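Local coordinates for protein restriction endonuclease LpnPI (Legionella pneumophila subsp. pneumophila str. Philadelphia 1, PDB 4RZL) that forms the N-terminal, SRA-type DNA recognition domain of a cytosine modification-dependent restriction endonuclease, through which the enzyme probably binds its modified DNA, at residues D117-E122 and R127-I132; V152-Y157 and G221-L226. All coordinates share one frame; numbering follows the deposited sequence.

Interaction 1. Residues D117-E122 and R127-I132; sequences DSTHNE and RIVPPI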
# COMPACT_ATOMS: atom_id res chain seq x y z
N ASP A 117 -2.52 5.07 -15.08
CA ASP A 117 -2.93 5.13 -16.49
C ASP A 117 -4.03 4.10 -16.80
O ASP A 117 -4.97 4.39 -17.51
CB ASP A 117 -1.73 4.93 -17.42
CG ASP A 117 -0.76 6.13 -17.40
OD1 ASP A 117 -1.12 7.18 -16.83
OD2 ASP A 117 0.35 6.03 -17.98
N SER A 118 -3.88 2.89 -16.26
CA SER A 118 -4.92 1.87 -16.36
C SER A 118 -6.23 2.36 -15.75
O SER A 118 -7.31 2.22 -16.34
CB SER A 118 -4.46 0.59 -15.65
OG SER A 118 -5.50 -0.37 -15.60
N THR A 119 -6.13 2.98 -14.58
CA THR A 119 -7.31 3.45 -13.86
C THR A 119 -8.09 4.50 -14.65
O THR A 119 -9.33 4.52 -14.63
CB THR A 119 -6.89 4.01 -12.48
OG1 THR A 119 -6.33 2.94 -11.71
CG2 THR A 119 -8.06 4.62 -11.73
N HIS A 120 -7.37 5.35 -15.38
CA HIS A 120 -7.99 6.42 -16.14
C HIS A 120 -8.12 6.10 -17.62
O HIS A 120 -8.53 6.95 -18.40
CB HIS A 120 -7.19 7.71 -15.96
CG HIS A 120 -7.25 8.25 -14.57
ND1 HIS A 120 -8.36 8.90 -14.08
CD2 HIS A 120 -6.36 8.21 -13.56
CE1 HIS A 120 -8.14 9.25 -12.83
NE2 HIS A 120 -6.93 8.85 -12.48
N ASN A 121 -7.80 4.87 -18.01
CA ASN A 121 -7.83 4.50 -19.41
C ASN A 121 -9.26 4.36 -19.94
O ASN A 121 -10.14 3.89 -19.24
CB ASN A 121 -7.07 3.19 -19.63
CG ASN A 121 -6.47 3.11 -21.01
OD1 ASN A 121 -7.18 3.03 -22.01
ND2 ASN A 121 -5.14 3.15 -21.08
N GLU A 122 -9.48 4.77 -21.19
CA GLU A 122 -10.81 4.68 -21.80
C GLU A 122 -11.13 3.25 -22.24
O GLU A 122 -12.29 2.87 -22.36
CB GLU A 122 -10.94 5.63 -23.00
CG GLU A 122 -10.24 5.16 -24.26
CD GLU A 122 -8.74 5.36 -24.21
OE1 GLU A 122 -8.27 6.10 -23.31
OE2 GLU A 122 -8.03 4.77 -25.06
N ARG A 127 -8.07 -2.70 -15.62
CA ARG A 127 -7.89 -4.13 -15.87
C ARG A 127 -6.66 -4.73 -15.19
O ARG A 127 -6.70 -5.85 -14.66
CB ARG A 127 -7.81 -4.39 -17.38
CG ARG A 127 -7.77 -5.87 -17.75
CD ARG A 127 -9.07 -6.56 -17.35
NE ARG A 127 -10.24 -5.74 -17.70
CZ ARG A 127 -10.85 -5.76 -18.88
NH1 ARG A 127 -10.42 -6.57 -19.84
NH2 ARG A 127 -11.90 -4.98 -19.10
N ILE A 128 -5.54 -4.01 -15.22
CA ILE A 128 -4.30 -4.58 -14.71
C ILE A 128 -4.03 -4.18 -13.27
O ILE A 128 -3.02 -4.55 -12.70
CB ILE A 128 -3.11 -4.20 -15.60
CG1 ILE A 128 -3.00 -2.68 -15.72
CG2 ILE A 128 -3.27 -4.81 -17.00
CD1 ILE A 128 -2.01 -2.03 -14.76
N VAL A 129 -4.95 -3.44 -12.68
CA VAL A 129 -4.79 -2.98 -11.30
C VAL A 129 -5.07 -4.09 -10.30
O VAL A 129 -6.19 -4.61 -10.24
CB VAL A 129 -5.71 -1.79 -11.00
CG1 VAL A 129 -5.55 -1.35 -9.54
CG2 VAL A 129 -5.44 -0.62 -11.97
N PRO A 130 -4.06 -4.46 -9.50
CA PRO A 130 -4.23 -5.45 -8.44
C PRO A 130 -4.66 -4.81 -7.13
O PRO A 130 -4.62 -3.59 -6.99
CB PRO A 130 -2.82 -6.04 -8.30
CG PRO A 130 -1.95 -4.85 -8.55
CD PRO A 130 -2.67 -3.98 -9.57
N PRO A 131 -5.06 -5.63 -6.16
CA PRO A 131 -5.28 -5.09 -4.82
C PRO A 131 -4.01 -4.41 -4.32
O PRO A 131 -2.90 -4.87 -4.60
CB PRO A 131 -5.59 -6.33 -3.99
CG PRO A 131 -6.05 -7.32 -4.94
CD PRO A 131 -5.36 -7.07 -6.22
N ILE A 132 -4.17 -3.33 -3.57
CA ILE A 132 -3.03 -2.68 -2.94
C ILE A 132 -3.26 -2.69 -1.44
O ILE A 132 -4.34 -2.31 -0.97
CB ILE A 132 -2.84 -1.24 -3.45
CG1 ILE A 132 -2.44 -1.25 -4.93
CG2 ILE A 132 -1.79 -0.51 -2.63
CD1 ILE A 132 -2.53 0.11 -5.59

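Interaction 2. Residues V152-Y157 and G221-L226; sequences VAVPGY and GKADVL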
# COMPACT_ATOMS: atom_id res chain seq x y z
N VAL A 152 -7.00 -1.73 2.38
CA VAL A 152 -6.94 -2.08 0.96
C VAL A 152 -7.18 -0.80 0.17
O VAL A 152 -8.14 -0.08 0.46
CB VAL A 152 -8.01 -3.12 0.55
CG1 VAL A 152 -7.83 -3.53 -0.93
CG2 VAL A 152 -8.01 -4.32 1.47
N ALA A 153 -6.34 -0.52 -0.82
CA ALA A 153 -6.43 0.76 -1.51
C ALA A 153 -6.52 0.60 -3.02
O ALA A 153 -6.14 -0.44 -3.57
CB ALA A 153 -5.21 1.63 -1.16
N VAL A 154 -7.03 1.64 -3.68
CA VAL A 154 -7.07 1.68 -5.13
C VAL A 154 -6.59 3.05 -5.59
O VAL A 154 -6.77 4.04 -4.88
CB VAL A 154 -8.48 1.39 -5.70
CG1 VAL A 154 -8.94 -0.02 -5.27
CG2 VAL A 154 -9.49 2.46 -5.27
N PRO A 155 -6.00 3.10 -6.80
CA PRO A 155 -5.47 4.36 -7.35
C PRO A 155 -6.56 5.39 -7.59
O PRO A 155 -7.63 5.04 -8.08
CB PRO A 155 -4.82 3.94 -8.68
CG PRO A 155 -4.56 2.43 -8.51
CD PRO A 155 -5.71 1.95 -7.67
N GLY A 156 -6.27 6.65 -7.28
CA GLY A 156 -7.18 7.74 -7.55
C GLY A 156 -8.08 8.03 -6.37
O GLY A 156 -8.01 7.36 -5.33
N TYR A 157 -8.92 9.04 -6.53
CA TYR A 157 -9.82 9.46 -5.46
C TYR A 157 -11.02 10.17 -6.08
O TYR A 157 -10.84 10.93 -7.03
CB TYR A 157 -9.09 10.38 -4.46
CG TYR A 157 -9.88 10.58 -3.19
CD1 TYR A 157 -9.79 9.67 -2.14
CD2 TYR A 157 -10.77 11.64 -3.06
CE1 TYR A 157 -10.54 9.82 -0.99
CE2 TYR A 157 -11.54 11.80 -1.91
CZ TYR A 157 -11.42 10.89 -0.89
OH TYR A 157 -12.17 11.04 0.25
N GLY A 221 -15.30 1.39 -11.28
CA GLY A 221 -14.45 2.54 -11.06
C GLY A 221 -14.96 3.45 -9.95
O GLY A 221 -14.38 4.50 -9.70
N LYS A 222 -16.03 3.05 -9.26
CA LYS A 222 -16.59 3.86 -8.16
C LYS A 222 -16.39 3.14 -6.82
O LYS A 222 -16.95 2.07 -6.59
CB LYS A 222 -18.08 4.14 -8.39
CG LYS A 222 -18.36 5.16 -9.49
N ALA A 223 -15.56 3.72 -5.97
CA ALA A 223 -15.13 3.04 -4.76
C ALA A 223 -16.08 3.28 -3.59
O ALA A 223 -16.58 4.38 -3.41
CB ALA A 223 -13.75 3.49 -4.38
N ASP A 224 -16.32 2.23 -2.81
CA ASP A 224 -16.94 2.39 -1.50
C ASP A 224 -15.83 2.78 -0.52
O ASP A 224 -15.03 1.94 -0.11
CB ASP A 224 -17.64 1.09 -1.06
CG ASP A 224 -18.38 1.23 0.26
OD1 ASP A 224 -18.60 2.37 0.72
OD2 ASP A 224 -18.79 0.20 0.83
N VAL A 225 -15.76 4.07 -0.20
CA VAL A 225 -14.65 4.64 0.55
C VAL A 225 -14.82 4.43 2.05
O VAL A 225 -15.91 4.60 2.59
CB VAL A 225 -14.51 6.16 0.27
CG1 VAL A 225 -13.22 6.71 0.90
CG2 VAL A 225 -14.53 6.45 -1.23
N LEU A 226 -13.72 4.09 2.73
CA LEU A 226 -13.70 4.02 4.18
C LEU A 226 -13.65 5.44 4.74
O LEU A 226 -12.59 6.06 4.82
CB LEU A 226 -12.50 3.20 4.68
CG LEU A 226 -12.62 2.45 6.02
CD1 LEU A 226 -11.40 1.58 6.27
CD2 LEU A 226 -12.83 3.39 7.18

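Interaction 1. Residues D117-E122 and R127-I132
Ser118, near the end of helix 108-119, faces Ile128 with the two CA atoms 6.7 Å apart, as the chain turns back past the helix end on its way to strand 132-137. Just beyond, Asn121 N is hydrogen-bonded to Ser118 O at 3.2 Å, and His120 is the first residue to leave helical geometry. Ser118 is the meeting point. Its side chain leaves the backbone toward the returning loop, with OG set opposite the backbone N (chi1 173°), and the side of this short chain rests on Ile128. Ser118 OG lies 3.4 Å from Ile128 CG1, while Ser118 CB lies 3.7 Å from Ile128 CD1. For Ile128 to reach that place, CG1 sits between its own backbone N and carbonyl carbon (chi1 57°), which turns the ethyl arm onto the serine and leaves CG2 opposite the carbonyl carbon. Val129 follows and offers a single methyl to two hydroxyl oxygens. Val129 CG2 is 3.6 Å from Ser118 OG and 3.7 Å from Thr119 OG1, and the valine and threonine side chains meet at a slant. Thr119 OG1 is meanwhile hydrogen-bonded to Leu115 O one helical turn back, so a polar atom already paired within the helix also serves as a packing surface. Outside the pair, Trp217 touches both Thr119 and Val129, and Lys218 NZ ties down the loop through Arg127 O and Val129 O. No hydrogen bond joins the two segments: although Ser118 OG comes within 3.5 Å of Arg127 N, the angle is poor. The meeting of hydroxyl oxygens with methyl and methylene groups is therefore van der Waals packing, while a polar link is made just outside the second segment, by backbone hydrogen bonding between Ser118 and Arg126.

Interaction 2. Residues V152-Y157 and G221-L226
Ala223 and Val154 mark the closest backbone approach between loop 221-226 and the end of strand 147-155, their CA atoms 8.2 Å apart, too far for strand pairing. The loop begins at Gly221, which leaves helix 212-220 with a positive phi of 75°, a value that suits glycine. Lys222 then binds back toward the helix it has just left: its N is hydrogen-bonded to Ser220 OG and its O to Gln216 NE2. With the next residue the chain reaches the strand. Ala223 points its methyl at Val154, and Ala223 CB meets Val154 CG2 at 4.5 Å, a loose apolar touch of one methyl on another. The valine presents CG2 because that branch lies between its backbone N and carbonyl carbon, while CG1 is staggered to the other side of the backbone N. Asp224 turns its carboxylate to Asn189, where OD2 is hydrogen-bonded to ND2, and a backbone hydrogen bond joins the same two residues. Val225 brings the chain back to the first segment. Its CG1 approaches the far end of Tyr157, 4.5 Å from Tyr157 OH. Although Tyr157 sets out from its backbone away from the loop, its ring reaches back, with CG opposite the backbone N (chi1 -167°), and carries the hydroxyl to Val225. That hydroxyl is hydrogen-bonded to Lys85 O, a bond that helps hold the end of the ring that the valine touches. The two contacts are spanned by Thr186 of strand 176-187, which touches Val154, Tyr157, Ala223 and Val225 alike. Trp217 of helix 212-220 packs on both Val154 and Ala223, so the loop lies along a seam where helix 212-220 meets the paired strands 147-155 and 176-187.

The two contacts are neighbours, with centres about 11 Å apart, and both are partly buried. Interaction 1 is local, closing a short turn after helix 108-119, whereas interaction 2 brings together parts of the chain more than sixty residues apart. They join directly where Ile132 O and Ala153 N, 2.7 Å apart, probably share a hydrogen bond between strands 132-137 and 147-155, and where Pro155 packs on Thr119 and Val129. Helix 212-220 serves both, with Trp217 touching residues of each. Their chemistry differs: hydroxyl oxygens press closely against aliphatic carbons in interaction 1, while interaction 2 is sparser, its side chains meeting at longer range.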